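Local structure of aminopeptidase N (Francisella tularensis subsp. tularensis, 5DLL) at residues F448-W451 / Y452-G456; A485-K488 / E489-A492; F387-V390 / T391-N394; I399-M402 / I403-L407; C322-W325 / F326-S329. The protein is a zinc metallopeptidase of the M1 family that releases N-terminal amino acids from peptides and probably helps to degrade intracellular peptides. All blocks are in the same frame, centred on the assembly; numbering follows the deposited sequence.

Contact 1 (F448-W451 / Y452-G456); sequences FKRW and YAQSG
Arg450 and Gln454 both turn CG away from their own backbone N (chi1 -177° in each), and a bend at chi2 of Arg450 (55°) then carries the guanidinium across the Gln454 side chain. The planes of the two flat ends are 81° apart. Arg450 NH2 gives Gln454 OE1 a weak hydrogen bond of 3.2 Å, while the guanidinium lays one face over Gln454 CB and brings NH1 to 3.4 Å from Ala453 CB. Gln454 OE1 is held more firmly by Gln491 N. A long arginine suits this place because it can cover the end of the turn and still bring a donor to the amide. The backbone makes one short, weakly bonded helical turn. Tyr452 N bonds Lys449 O at 3.1 Å, and the same oxygen lies at the edge of the Tyr452 ring. Gln454 N closes on Arg450 O at 3.0 Å, which Ala453 N also reaches weakly. As this short helix ends, a water donates to Trp451 O (2.9 Å) and to Gln454 O (2.8 Å), tying the last turn to the extended loop 454-456 that leads from the catalytic domain toward the Ig-like domain. Trp451 and Phe448 pack against helix 390-423, with Trp451 NE1 bonded to His494 O, whereas Lys449 and Tyr452 lean on helix 430-439.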
loop_
_atom_site.group_PDB
_atom_site.type_symbol
_atom_site.label_atom_id
_atom_site.label_comp_id
_atom_site.label_asym_id
_atom_site.label_seq_id
_atom_site.Cartn_x
_atom_site.Cartn_y
_atom_site.Cartn_z
ATOM N N PHE A 448 -18.018 -14.525 12.266
ATOM C CA PHE A 448 -16.874 -13.852 11.675
ATOM C C PHE A 448 -17.287 -12.869 10.569
ATOM O O PHE A 448 -16.646 -11.833 10.394
ATOM C CB PHE A 448 -15.897 -14.886 11.125
ATOM C CG PHE A 448 -14.622 -14.293 10.621
ATOM C CD1 PHE A 448 -13.604 -13.971 11.500
ATOM C CD2 PHE A 448 -14.443 -14.043 9.270
ATOM C CE1 PHE A 448 -12.424 -13.418 11.043
ATOM C CE2 PHE A 448 -13.265 -13.489 8.805
ATOM C CZ PHE A 448 -12.254 -13.176 9.694
ATOM N N LYS A 449 -18.355 -13.191 9.833
ATOM C CA LYS A 449 -18.869 -12.318 8.761
ATOM C C LYS A 449 -19.216 -10.903 9.230
ATOM O O LYS A 449 -19.185 -9.955 8.441
ATOM C CB LYS A 449 -20.091 -12.955 8.088
ATOM C CG LYS A 449 -19.722 -14.072 7.130
ATOM C CD LYS A 449 -20.933 -14.855 6.661
ATOM C CE LYS A 449 -20.512 -15.992 5.749
ATOM N NZ LYS A 449 -21.656 -16.867 5.386
ATOM N N ARG A 450 -19.540 -10.776 10.516
ATOM C CA ARG A 450 -19.824 -9.489 11.155
ATOM C C ARG A 450 -18.658 -8.476 11.072
ATOM O O ARG A 450 -18.875 -7.274 11.237
ATOM C CB ARG A 450 -20.236 -9.739 12.617
ATOM C CG ARG A 450 -20.652 -8.522 13.430
ATOM C CD ARG A 450 -21.778 -7.732 12.785
ATOM N NE ARG A 450 -22.090 -6.523 13.547
ATOM C CZ ARG A 450 -22.806 -5.499 13.086
ATOM N NH1 ARG A 450 -23.301 -5.517 11.850
ATOM N NH2 ARG A 450 -23.027 -4.446 13.869
ATOM N N TRP A 451 -17.436 -8.955 10.817
ATOM C CA TRP A 451 -16.277 -8.075 10.563
ATOM C C TRP A 451 -16.454 -7.170 9.332
ATOM O O TRP A 451 -15.947 -6.044 9.302
ATOM C CB TRP A 451 -14.991 -8.897 10.383
ATOM C CG TRP A 451 -14.322 -9.308 11.664
ATOM C CD1 TRP A 451 -14.328 -10.548 12.234
ATOM C CD2 TRP A 451 -13.528 -8.476 12.521
ATOM N NE1 TRP A 451 -13.597 -10.539 13.397
ATOM C CE2 TRP A 451 -13.096 -9.279 13.597
ATOM C CE3 TRP A 451 -13.149 -7.127 12.490
ATOM C CZ2 TRP A 451 -12.299 -8.779 14.635
ATOM C CZ3 TRP A 451 -12.354 -6.631 13.520
ATOM C CH2 TRP A 451 -11.940 -7.457 14.577
ATOM N N TYR A 452 -17.155 -7.673 8.320
ATOM C CA TYR A 452 -17.398 -6.910 7.092
ATOM C C TYR A 452 -18.394 -5.766 7.279
ATOM O O TYR A 452 -18.274 -4.727 6.625
ATOM C CB TYR A 452 -17.844 -7.847 5.961
ATOM C CG TYR A 452 -16.701 -8.692 5.459
ATOM C CD1 TYR A 452 -15.864 -8.228 4.450
ATOM C CD2 TYR A 452 -16.424 -9.932 6.024
ATOM C CE1 TYR A 452 -14.793 -8.982 4.000
ATOM C CE2 TYR A 452 -15.354 -10.696 5.580
ATOM C CZ TYR A 452 -14.543 -10.216 4.567
ATOM O OH TYR A 452 -13.479 -10.962 4.114
ATOM N N ALA A 453 -19.356 -5.958 8.181
ATOM C CA ALA A 453 -20.414 -4.973 8.428
ATOM C C ALA A 453 -20.048 -3.936 9.496
ATOM O O ALA A 453 -20.453 -2.776 9.395
ATOM C CB ALA A 453 -21.708 -5.683 8.808
ATOM N N GLN A 454 -19.287 -4.344 10.510
ATOM C CA GLN A 454 -19.038 -3.485 11.674
ATOM C C GLN A 454 -17.874 -2.504 11.507
ATOM O O GLN A 454 -16.774 -2.880 11.098
ATOM C CB GLN A 454 -18.810 -4.331 12.929
ATOM C CG GLN A 454 -18.612 -3.496 14.190
ATOM C CD GLN A 454 -19.111 -4.192 15.442
ATOM O OE1 GLN A 454 -20.315 -4.384 15.618
ATOM N NE2 GLN A 454 -18.188 -4.568 16.323
ATOM N N SER A 455 -18.138 -1.249 11.866
ATOM C CA SER A 455 -17.155 -0.173 11.802
ATOM C C SER A 455 -16.461 0.008 13.155
ATOM O O SER A 455 -16.937 -0.487 14.178
ATOM C CB SER A 455 -17.849 1.126 11.390
ATOM O OG SER A 455 -16.927 2.191 11.250
ATOM N N GLY A 456 -15.328 0.703 13.149
ATOM C CA GLY A 456 -14.621 1.045 14.382
ATOM C C GLY A 456 -13.631 0.008 14.886
ATOM O O GLY A 456 -13.718 -1.175 14.544
HETATM O O HOH W 1 -15.007 -3.322 8.961
#

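Contact 2 (A485-K488 / E489-A492); sequences ADQK and EKQA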
loop_
_atom_site.group_PDB
_atom_site.type_symbol
_atom_site.label_atom_id
_atom_site.label_comp_id
_atom_site.label_asym_id
_atom_site.label_seq_id
_atom_site.Cartn_x
_atom_site.Cartn_y
_atom_site.Cartn_z
ATOM N N ALA A 485 -19.651 7.539 13.996
ATOM C CA ALA A 485 -20.508 8.441 13.231
ATOM C C ALA A 485 -21.428 7.681 12.263
ATOM O O ALA A 485 -22.612 8.011 12.137
ATOM C CB ALA A 485 -19.658 9.452 12.473
ATOM N N ASP A 486 -20.880 6.665 11.594
ATOM C CA ASP A 486 -21.633 5.887 10.597
ATOM C C ASP A 486 -22.666 4.931 11.211
ATOM O O ASP A 486 -23.722 4.687 10.618
ATOM C CB ASP A 486 -20.682 5.128 9.658
ATOM C CG ASP A 486 -19.726 4.205 10.399
ATOM O OD1 ASP A 486 -19.046 4.669 11.340
ATOM O OD2 ASP A 486 -19.646 3.018 10.027
ATOM N N GLN A 487 -22.360 4.389 12.389
ATOM C CA GLN A 487 -23.317 3.563 13.129
ATOM C C GLN A 487 -22.954 3.458 14.608
ATOM O O GLN A 487 -21.776 3.393 14.964
ATOM C CB GLN A 487 -23.417 2.162 12.519
ATOM C CG GLN A 487 -22.079 1.489 12.262
ATOM C CD GLN A 487 -22.171 -0.025 12.222
ATOM O OE1 GLN A 487 -21.220 -0.721 12.573
ATOM N NE2 GLN A 487 -23.317 -0.542 11.799
ATOM N N LYS A 488 -23.980 3.438 15.458
ATOM C CA LYS A 488 -23.800 3.369 16.913
ATOM C C LYS A 488 -24.095 1.985 17.511
ATOM O O LYS A 488 -23.642 1.676 18.617
ATOM C CB LYS A 488 -24.655 4.450 17.583
ATOM C CG LYS A 488 -24.073 5.850 17.407
ATOM C CD LYS A 488 -25.070 6.851 16.845
ATOM C CE LYS A 488 -24.356 8.072 16.281
ATOM N NZ LYS A 488 -25.298 9.019 15.625
ATOM N N GLU A 489 -24.845 1.163 16.778
ATOM C CA GLU A 489 -25.127 -0.221 17.177
ATOM C C GLU A 489 -23.914 -1.128 16.914
ATOM O O GLU A 489 -23.366 -1.129 15.808
ATOM C CB GLU A 489 -26.383 -0.755 16.460
ATOM C CG GLU A 489 -26.315 -0.871 14.929
ATOM C CD GLU A 489 -26.694 0.405 14.184
ATOM O OE1 GLU A 489 -27.241 0.300 13.065
ATOM O OE2 GLU A 489 -26.443 1.513 14.704
ATOM N N LYS A 490 -23.499 -1.887 17.933
ATOM C CA LYS A 490 -22.287 -2.722 17.863
ATOM C C LYS A 490 -22.501 -4.118 18.467
ATOM O O LYS A 490 -23.469 -4.350 19.192
ATOM C CB LYS A 490 -21.121 -2.029 18.578
ATOM C CG LYS A 490 -20.823 -0.615 18.097
ATOM C CD LYS A 490 -20.213 -0.589 16.703
ATOM C CE LYS A 490 -20.297 0.800 16.091
ATOM N NZ LYS A 490 -19.611 0.884 14.775
ATOM N N GLN A 491 -21.581 -5.036 18.171
ATOM C CA GLN A 491 -21.724 -6.449 18.547
ATOM C C GLN A 491 -20.399 -7.125 18.919
ATOM O O GLN A 491 -19.317 -6.570 18.711
ATOM C CB GLN A 491 -22.361 -7.231 17.395
ATOM C CG GLN A 491 -23.793 -6.841 17.080
ATOM C CD GLN A 491 -24.469 -7.831 16.155
ATOM O OE1 GLN A 491 -23.865 -8.317 15.197
ATOM N NE2 GLN A 491 -25.728 -8.139 16.440
ATOM N N ALA A 492 -20.507 -8.336 19.466
ATOM C CA ALA A 492 -19.346 -9.162 19.790
ATOM C C ALA A 492 -18.830 -9.880 18.543
ATOM O O ALA A 492 -19.519 -10.726 17.970
ATOM C CB ALA A 492 -19.702 -10.174 20.864
#
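Gln487 reaches forward along the chain to Glu489 and Lys490, and each of its atoms finds one of the two. Its CB lies 3.8 Å from Glu489 OE2, the carboxylate oxygen that also takes a weak hydrogen bond from Lys488 N at 3.2 Å. CG, placed between the backbone N and the carbonyl carbon (chi1 49°), comes within 3.6 Å of Lys490 NZ. The extended chain beyond CG carries OE1 to Lys490 NZ, from which it accepts at 3.2 Å, the ammonium standing 28° off the carbonyl plane. NE2 passes 4.1 Å from Glu489 O. A glutamine fits here because its amide oxygen serves two donors, the second being Ser455 N. The lysine is long enough to reach back along the loop: its CE sits 3.2 Å from Gln487 O, and its NZ also bonds Ser455 O and Thr484 OG1. Several oxygens thus surround the ammonium, and Asp486 OD1, 5.1 Å from Lys490 NZ, probably adds electrostatic attraction. Lys488 and Glu489 suit the solvent-exposed outer side. The arrangement is an irregular surface loop joining strands 472-480 and 495-502 of the Ig-like domain, held against residues 454-455 by polar side chains.

Contact 3 (F387-V390 / T391-N394); sequences FYTV and TVYN
Residues 387-389 come in through an inverse gamma turn centred on Tyr388, its Thr389 N bonding Phe387 O at 2.9 Å, and helix 390-423 starts directly afterwards, with Tyr393 N bonded to Thr389 O (3.0 Å) and Asn394 N to Val390 O (2.8 Å). Thr389 is the N-cap. Its OG1 takes a weak hydrogen bond of 3.3 Å from Val392 N, because chi1 of 56° sets the hydroxyl between the backbone N and the carbonyl carbon, facing the first turn; His374 NE2 bonds the same oxygen. The branched Val392 packs its CB 3.2 Å from Phe387 O and its CG2 beside the capping hydroxyl. Tyr388 and Tyr393 lie side by side and point the same way, Tyr393 OH coming obliquely to 3.4 Å from Tyr388 CD1. Phe387 O meets the edge of the Tyr393 ring, 3.7 Å from CE1. Farther round the helix, Asn394 OD1 leans against Val390 CG1. Phe387 O and Tyr388 probably help to place the Tyr393 ring. The Tyr393 side chain lies about 5 Å from the zinc ion, beside the metal ligand Glu332, a position consistent with the tyrosine that in M1 relatives is thought to stabilise the reaction's tetrahedral intermediate.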
loop_
_atom_site.group_PDB
_atom_site.type_symbol
_atom_site.label_atom_id
_atom_site.label_comp_id
_atom_site.label_asym_id
_atom_site.label_seq_id
_atom_site.Cartn_x
_atom_site.Cartn_y
_atom_site.Cartn_z
ATOM N N PHE A 387 -14.062 4.302 -1.436
ATOM C CA PHE A 387 -13.552 2.946 -1.225
ATOM C C PHE A 387 -12.028 2.850 -1.113
ATOM O O PHE A 387 -11.516 1.905 -0.516
ATOM C CB PHE A 387 -14.013 2.026 -2.359
ATOM C CG PHE A 387 -15.497 1.791 -2.398
ATOM C CD1 PHE A 387 -16.165 1.288 -1.287
ATOM C CD2 PHE A 387 -16.222 2.043 -3.556
ATOM C CE1 PHE A 387 -17.528 1.060 -1.324
ATOM C CE2 PHE A 387 -17.583 1.811 -3.599
ATOM C CZ PHE A 387 -18.237 1.320 -2.482
ATOM N N TYR A 388 -11.305 3.802 -1.698
ATOM C CA TYR A 388 -9.839 3.749 -1.713
ATOM C C TYR A 388 -9.255 4.277 -0.401
ATOM O O TYR A 388 -8.708 5.378 -0.347
ATOM C CB TYR A 388 -9.285 4.516 -2.924
ATOM C CG TYR A 388 -9.874 4.085 -4.262
ATOM C CD1 TYR A 388 -10.341 2.783 -4.461
ATOM C CD2 TYR A 388 -9.944 4.972 -5.337
ATOM C CE1 TYR A 388 -10.872 2.387 -5.676
ATOM C CE2 TYR A 388 -10.476 4.577 -6.558
ATOM C CZ TYR A 388 -10.935 3.279 -6.719
ATOM O OH TYR A 388 -11.462 2.853 -7.913
ATOM N N THR A 389 -9.377 3.464 0.647
ATOM C CA THR A 389 -8.986 3.840 2.005
ATOM C C THR A 389 -8.219 2.712 2.674
ATOM O O THR A 389 -8.337 1.550 2.277
ATOM C CB THR A 389 -10.222 4.128 2.876
ATOM O OG1 THR A 389 -11.090 2.987 2.874
ATOM C CG2 THR A 389 -10.982 5.331 2.354
ATOM N N VAL A 390 -7.441 3.062 3.697
ATOM C CA VAL A 390 -6.698 2.068 4.481
ATOM C C VAL A 390 -7.617 1.066 5.190
ATOM O O VAL A 390 -7.270 -0.101 5.341
ATOM C CB VAL A 390 -5.728 2.721 5.497
ATOM C CG1 VAL A 390 -4.634 3.480 4.762
ATOM C CG2 VAL A 390 -6.455 3.645 6.465
ATOM N N THR A 391 -8.794 1.516 5.611
ATOM C CA THR A 391 -9.811 0.609 6.133
ATOM C C THR A 391 -10.136 -0.506 5.129
ATOM O O THR A 391 -10.070 -1.683 5.467
ATOM C CB THR A 391 -11.101 1.372 6.487
ATOM O OG1 THR A 391 -10.846 2.262 7.583
ATOM C CG2 THR A 391 -12.232 0.408 6.856
ATOM N N VAL A 392 -10.478 -0.134 3.900
ATOM C CA VAL A 392 -10.912 -1.108 2.895
ATOM C C VAL A 392 -9.761 -2.023 2.440
ATOM O O VAL A 392 -9.951 -3.227 2.283
ATOM C CB VAL A 392 -11.550 -0.406 1.672
ATOM C CG1 VAL A 392 -11.837 -1.392 0.544
ATOM C CG2 VAL A 392 -12.833 0.308 2.075
ATOM N N TYR A 393 -8.576 -1.451 2.240
ATOM C CA TYR A 393 -7.431 -2.200 1.711
ATOM C C TYR A 393 -6.648 -2.922 2.805
ATOM O O TYR A 393 -6.492 -4.148 2.768
ATOM C CB TYR A 393 -6.485 -1.260 0.953
ATOM C CG TYR A 393 -6.949 -0.907 -0.443
ATOM C CD1 TYR A 393 -8.219 -0.367 -0.665
ATOM C CD2 TYR A 393 -6.117 -1.104 -1.546
ATOM C CE1 TYR A 393 -8.647 -0.043 -1.942
ATOM C CE2 TYR A 393 -6.537 -0.777 -2.826
ATOM C CZ TYR A 393 -7.801 -0.245 -3.019
ATOM O OH TYR A 393 -8.224 0.078 -4.286
ATOM N N ASN A 394 -6.161 -2.152 3.774
ATOM C CA ASN A 394 -5.219 -2.657 4.768
ATOM C C ASN A 394 -5.890 -3.404 5.923
ATOM O O ASN A 394 -5.394 -4.450 6.340
ATOM C CB ASN A 394 -4.325 -1.523 5.278
ATOM C CG ASN A 394 -3.621 -0.786 4.147
ATOM O OD1 ASN A 394 -4.049 0.287 3.731
ATOM N ND2 ASN A 394 -2.551 -1.370 3.632
#

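Contact 4 (I399-M402 / I403-L407); sequences IIRM and IHTLL
Both segments belong to helix 390-423 of the catalytic domain, and the backbone joins them by i to i+4 bonds: His404 N to Ile400 O at 3.2 Å, Thr405 N to Arg401 O at 2.9 Å and Leu406 N to Met402 O at 3.1 Å. Ile403 N is held less firmly, sharing weak bonds between Ile399 O and Ile400 O. Among the side chains, Thr405 does most. With chi1 at -54° its OG1 stands beside its own backbone N and donates to Arg401 O at 3.0 Å, from 36° above the carbonyl plane. His404 CB touches the same carbonyl oxygen at 3.2 Å. Ile403 runs CG1 back along the helix to 3.5 Å from Ile399 O, and Leu406 rests CG 3.3 Å from Met402 O. The apolar residues suit the buried faces: Ile400 packs on helix 328-346 and, with Ile403, on Phe433 of helix 430-439, while Met402 meets Phe448 and, in helix 450-453, Trp451. His404 NE2 bonds Glu409. Arg401 lies close to the like-charged Arg353, and its salt bridge to Glu341 probably eases this. Arg401 O accepts two hydrogen bonds, from Thr405 N and OG1; a threonine suits a partly exposed helix position because its hydroxyl can bond the carbonyl four residues back.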
loop_
_atom_site.group_PDB
_atom_site.type_symbol
_atom_site.label_atom_id
_atom_site.label_comp_id
_atom_site.label_asym_id
_atom_site.label_seq_id
_atom_site.Cartn_x
_atom_site.Cartn_y
_atom_site.Cartn_z
ATOM N N ILE A 399 -8.302 -8.855 7.919
ATOM C CA ILE A 399 -9.443 -9.761 8.075
ATOM C C ILE A 399 -9.168 -11.102 7.391
ATOM O O ILE A 399 -9.525 -12.161 7.917
ATOM C CB ILE A 399 -10.750 -9.144 7.525
ATOM C CG1 ILE A 399 -11.126 -7.878 8.307
ATOM C CG2 ILE A 399 -11.897 -10.145 7.587
ATOM C CD1 ILE A 399 -11.396 -8.081 9.782
ATOM N N ILE A 400 -8.529 -11.050 6.226
ATOM C CA ILE A 400 -8.130 -12.260 5.511
ATOM C C ILE A 400 -7.028 -13.000 6.270
ATOM O O ILE A 400 -7.015 -14.231 6.316
ATOM C CB ILE A 400 -7.707 -11.914 4.071
ATOM C CG1 ILE A 400 -8.965 -11.641 3.240
ATOM C CG2 ILE A 400 -6.897 -13.037 3.438
ATOM C CD1 ILE A 400 -8.823 -10.506 2.257
ATOM N N ARG A 401 -6.121 -12.237 6.874
ATOM C CA ARG A 401 -5.072 -12.788 7.725
ATOM C C ARG A 401 -5.636 -13.462 8.978
ATOM O O ARG A 401 -5.099 -14.465 9.440
ATOM C CB ARG A 401 -4.090 -11.681 8.121
ATOM C CG ARG A 401 -2.955 -12.138 9.019
ATOM C CD ARG A 401 -1.961 -11.016 9.264
ATOM N NE ARG A 401 -1.249 -10.647 8.044
ATOM C CZ ARG A 401 -0.258 -11.349 7.500
ATOM N NH1 ARG A 401 0.161 -12.486 8.047
ATOM N NH2 ARG A 401 0.317 -10.917 6.389
ATOM N N MET A 402 -6.711 -12.905 9.526
ATOM C CA MET A 402 -7.373 -13.492 10.693
ATOM C C MET A 402 -7.973 -14.868 10.409
ATOM O O MET A 402 -8.101 -15.687 11.318
ATOM C CB MET A 402 -8.465 -12.560 11.227
ATOM C CG MET A 402 -7.991 -11.624 12.325
ATOM S SD MET A 402 -9.213 -10.366 12.728
ATOM C CE MET A 402 -10.569 -11.378 13.296
ATOM N N ILE A 403 -8.350 -15.112 9.155
ATOM C CA ILE A 403 -8.850 -16.423 8.739
ATOM C C ILE A 403 -7.678 -17.391 8.572
ATOM O O ILE A 403 -7.797 -18.577 8.881
ATOM C CB ILE A 403 -9.655 -16.347 7.423
ATOM C CG1 ILE A 403 -10.836 -15.376 7.562
ATOM C CG2 ILE A 403 -10.179 -17.723 7.047
ATOM C CD1 ILE A 403 -11.489 -14.999 6.248
ATOM N N HIS A 404 -6.553 -16.881 8.076
ATOM C CA HIS A 404 -5.313 -17.649 8.038
ATOM C C HIS A 404 -4.920 -18.109 9.446
ATOM O O HIS A 404 -4.528 -19.257 9.640
ATOM C CB HIS A 404 -4.184 -16.815 7.424
ATOM C CG HIS A 404 -2.914 -17.580 7.223
ATOM N ND1 HIS A 404 -2.026 -17.832 8.248
ATOM C CD2 HIS A 404 -2.384 -18.154 6.119
ATOM C CE1 HIS A 404 -1.005 -18.528 7.783
ATOM N NE2 HIS A 404 -1.197 -18.735 6.493
ATOM N N THR A 405 -5.031 -17.204 10.417
ATOM C CA THR A 405 -4.715 -17.498 11.820
ATOM C C THR A 405 -5.631 -18.586 12.393
ATOM O O THR A 405 -5.170 -19.486 13.097
ATOM C CB THR A 405 -4.829 -16.222 12.690
ATOM O OG1 THR A 405 -4.015 -15.185 12.130
ATOM C CG2 THR A 405 -4.378 -16.477 14.116
ATOM N N LEU A 406 -6.922 -18.505 12.076
ATOM C CA LEU A 406 -7.907 -19.470 12.566
ATOM C C LEU A 406 -7.753 -20.865 11.957
ATOM O O LEU A 406 -7.916 -21.864 12.657
ATOM C CB LEU A 406 -9.329 -18.956 12.320
ATOM C CG LEU A 406 -9.769 -17.785 13.206
ATOM C CD1 LEU A 406 -11.062 -17.173 12.688
ATOM C CD2 LEU A 406 -9.928 -18.216 14.659
ATOM N N LEU A 407 -7.440 -20.934 10.665
ATOM C CA LEU A 407 -7.375 -22.219 9.956
ATOM C C LEU A 407 -5.978 -22.831 9.880
ATOM O O LEU A 407 -5.845 -24.044 9.715
ATOM C CB LEU A 407 -7.893 -22.061 8.527
ATOM C CG LEU A 407 -9.351 -21.653 8.336
ATOM C CD1 LEU A 407 -9.580 -21.382 6.859
ATOM C CD2 LEU A 407 -10.303 -22.723 8.863
#

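Contact 5 (C322-W325 / F326-S329); sequences CRDW and FQLS
Hydrogen bonds centre on Asp324, whose carboxylate faces the start of the following turn. Its OD1 offers the anti lone pair to Phe326 N at 2.9 Å, and takes weak bonds from Gln327 N at 3.2 Å and from Gln327 NE2 at 2.7 Å. Gln327 N also bonds Asp324 O, and the carboxylate and amide planes lie 69° apart. The short acidic side chain can curl back because chi1 of 57° puts CG between the backbone N and the carbonyl carbon. The bond from OD1 to the amide two residues on makes an Asx turn, which leads the chain into helix 328-346, where Glu332 binds the catalytic zinc ion; Gln327 occupies the N-cap position. The salt bridge uses the other oxygen: Arg323 grips Asp324 OD2 side-on with NE (3.0 Å) and NH2 (2.8 Å), the oxygen lying in the guanidinium plane, while Tyr21 makes a cation-pi contact with the same arginine. Among apolar contacts, Leu328 CD1 meets the Trp325 ring at its edge, 3.6 Å from CE3, and Cys322 SG approaches the same methyl at 4.3 Å. Phe326 turns its ring edge to the Asp324 carboxylate and meets Phe387 and Tyr381 edge-to-face.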
loop_
_atom_site.group_PDB
_atom_site.type_symbol
_atom_site.label_atom_id
_atom_site.label_comp_id
_atom_site.label_asym_id
_atom_site.label_seq_id
_atom_site.Cartn_x
_atom_site.Cartn_y
_atom_site.Cartn_z
ATOM N N CYS A 322 -14.620 -9.115 -8.273
ATOM C CA CYS A 322 -15.666 -8.604 -7.386
ATOM C C CYS A 322 -16.980 -8.418 -8.153
ATOM O O CYS A 322 -16.979 -7.996 -9.307
ATOM C CB CYS A 322 -15.231 -7.285 -6.721
ATOM S SG CYS A 322 -14.614 -5.987 -7.832
ATOM N N ARG A 323 -18.094 -8.747 -7.498
ATOM C CA ARG A 323 -19.437 -8.612 -8.076
ATOM C C ARG A 323 -19.826 -7.147 -8.228
ATOM O O ARG A 323 -20.413 -6.748 -9.241
ATOM C CB ARG A 323 -20.448 -9.316 -7.176
ATOM C CG ARG A 323 -21.876 -9.330 -7.694
ATOM C CD ARG A 323 -22.841 -9.713 -6.587
ATOM N NE ARG A 323 -23.006 -8.634 -5.614
ATOM C CZ ARG A 323 -23.837 -8.672 -4.574
ATOM N NH1 ARG A 323 -24.599 -9.742 -4.349
ATOM N NH2 ARG A 323 -23.910 -7.629 -3.752
ATOM N N ASP A 324 -19.511 -6.360 -7.201
ATOM C CA ASP A 324 -19.720 -4.917 -7.214
ATOM C C ASP A 324 -18.550 -4.233 -6.504
ATOM O O ASP A 324 -17.681 -4.907 -5.958
ATOM C CB ASP A 324 -21.052 -4.573 -6.544
ATOM C CG ASP A 324 -21.147 -5.104 -5.123
ATOM O OD1 ASP A 324 -20.306 -4.711 -4.282
ATOM O OD2 ASP A 324 -22.061 -5.910 -4.844
ATOM N N TRP A 325 -18.533 -2.904 -6.496
ATOM C CA TRP A 325 -17.401 -2.160 -5.932
ATOM C C TRP A 325 -17.446 -1.986 -4.406
ATOM O O TRP A 325 -16.527 -1.403 -3.833
ATOM C CB TRP A 325 -17.273 -0.797 -6.617
ATOM C CG TRP A 325 -17.052 -0.911 -8.096
ATOM C CD1 TRP A 325 -17.930 -0.572 -9.087
ATOM C CD2 TRP A 325 -15.883 -1.419 -8.750
ATOM N NE1 TRP A 325 -17.373 -0.829 -10.319
ATOM C CE2 TRP A 325 -16.118 -1.349 -10.141
ATOM C CE3 TRP A 325 -14.658 -1.920 -8.296
ATOM C CZ2 TRP A 325 -15.171 -1.763 -11.080
ATOM C CZ3 TRP A 325 -13.717 -2.332 -9.230
ATOM C CH2 TRP A 325 -13.979 -2.253 -10.606
ATOM N N PHE A 326 -18.497 -2.485 -3.752
ATOM C CA PHE A 326 -18.531 -2.562 -2.278
ATOM C C PHE A 326 -17.673 -3.745 -1.820
ATOM O O PHE A 326 -17.179 -3.794 -0.688
ATOM C CB PHE A 326 -19.965 -2.745 -1.756
ATOM C CG PHE A 326 -20.912 -1.646 -2.158
ATOM C CD1 PHE A 326 -21.647 -1.733 -3.336
ATOM C CD2 PHE A 326 -21.085 -0.532 -1.348
ATOM C CE1 PHE A 326 -22.527 -0.726 -3.702
ATOM C CE2 PHE A 326 -21.964 0.478 -1.705
ATOM C CZ PHE A 326 -22.687 0.380 -2.885
ATOM N N GLN A 327 -17.500 -4.685 -2.745
ATOM C CA GLN A 327 -16.760 -5.915 -2.535
ATOM C C GLN A 327 -15.246 -5.741 -2.764
ATOM O O GLN A 327 -14.539 -6.710 -3.046
ATOM C CB GLN A 327 -17.333 -6.985 -3.485
ATOM C CG GLN A 327 -18.189 -8.062 -2.834
ATOM C CD GLN A 327 -19.352 -7.550 -2.000
ATOM O OE1 GLN A 327 -19.467 -7.863 -0.814
ATOM N NE2 GLN A 327 -20.231 -6.787 -2.620
ATOM N N LEU A 328 -14.748 -4.520 -2.596
ATOM C CA LEU A 328 -13.365 -4.181 -2.936
ATOM C C LEU A 328 -12.368 -4.640 -1.864
ATOM O O LEU A 328 -11.179 -4.802 -2.149
ATOM C CB LEU A 328 -13.250 -2.668 -3.169
ATOM C CG LEU A 328 -12.338 -2.153 -4.287
ATOM C CD1 LEU A 328 -12.506 -2.929 -5.583
ATOM C CD2 LEU A 328 -12.627 -0.681 -4.523
ATOM N N SER A 329 -12.851 -4.857 -0.640
ATOM C CA SER A 329 -12.031 -5.436 0.438
ATOM C C SER A 329 -11.686 -6.915 0.203
ATOM O O SER A 329 -10.843 -7.473 0.910
ATOM C CB SER A 329 -12.741 -5.293 1.787
ATOM O OG SER A 329 -13.956 -6.026 1.807
#

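In the fold
Along the chain the order is contact 5, contact 3, contact 4, contact 1, contact 2. Contacts 5 and 3, with centres 12 Å apart, lead into helices 328-346 and 390-423 and touch through Phe387 with Phe326 and Tyr388 with Leu328, beside the zinc site. Contact 4 lies farther along helix 390-423, its centre 18 Å from that of contact 3, and receives Trp451 and Phe448 of contact 1. Contact 1 also touches contact 2, its centre 10 Å away, where Ser455 O and Gln454 OE1 are probably bonded to Lys490 NZ and Gln491 N. The series thus runs from the helices around the zinc site to the junction with the Ig-like domain.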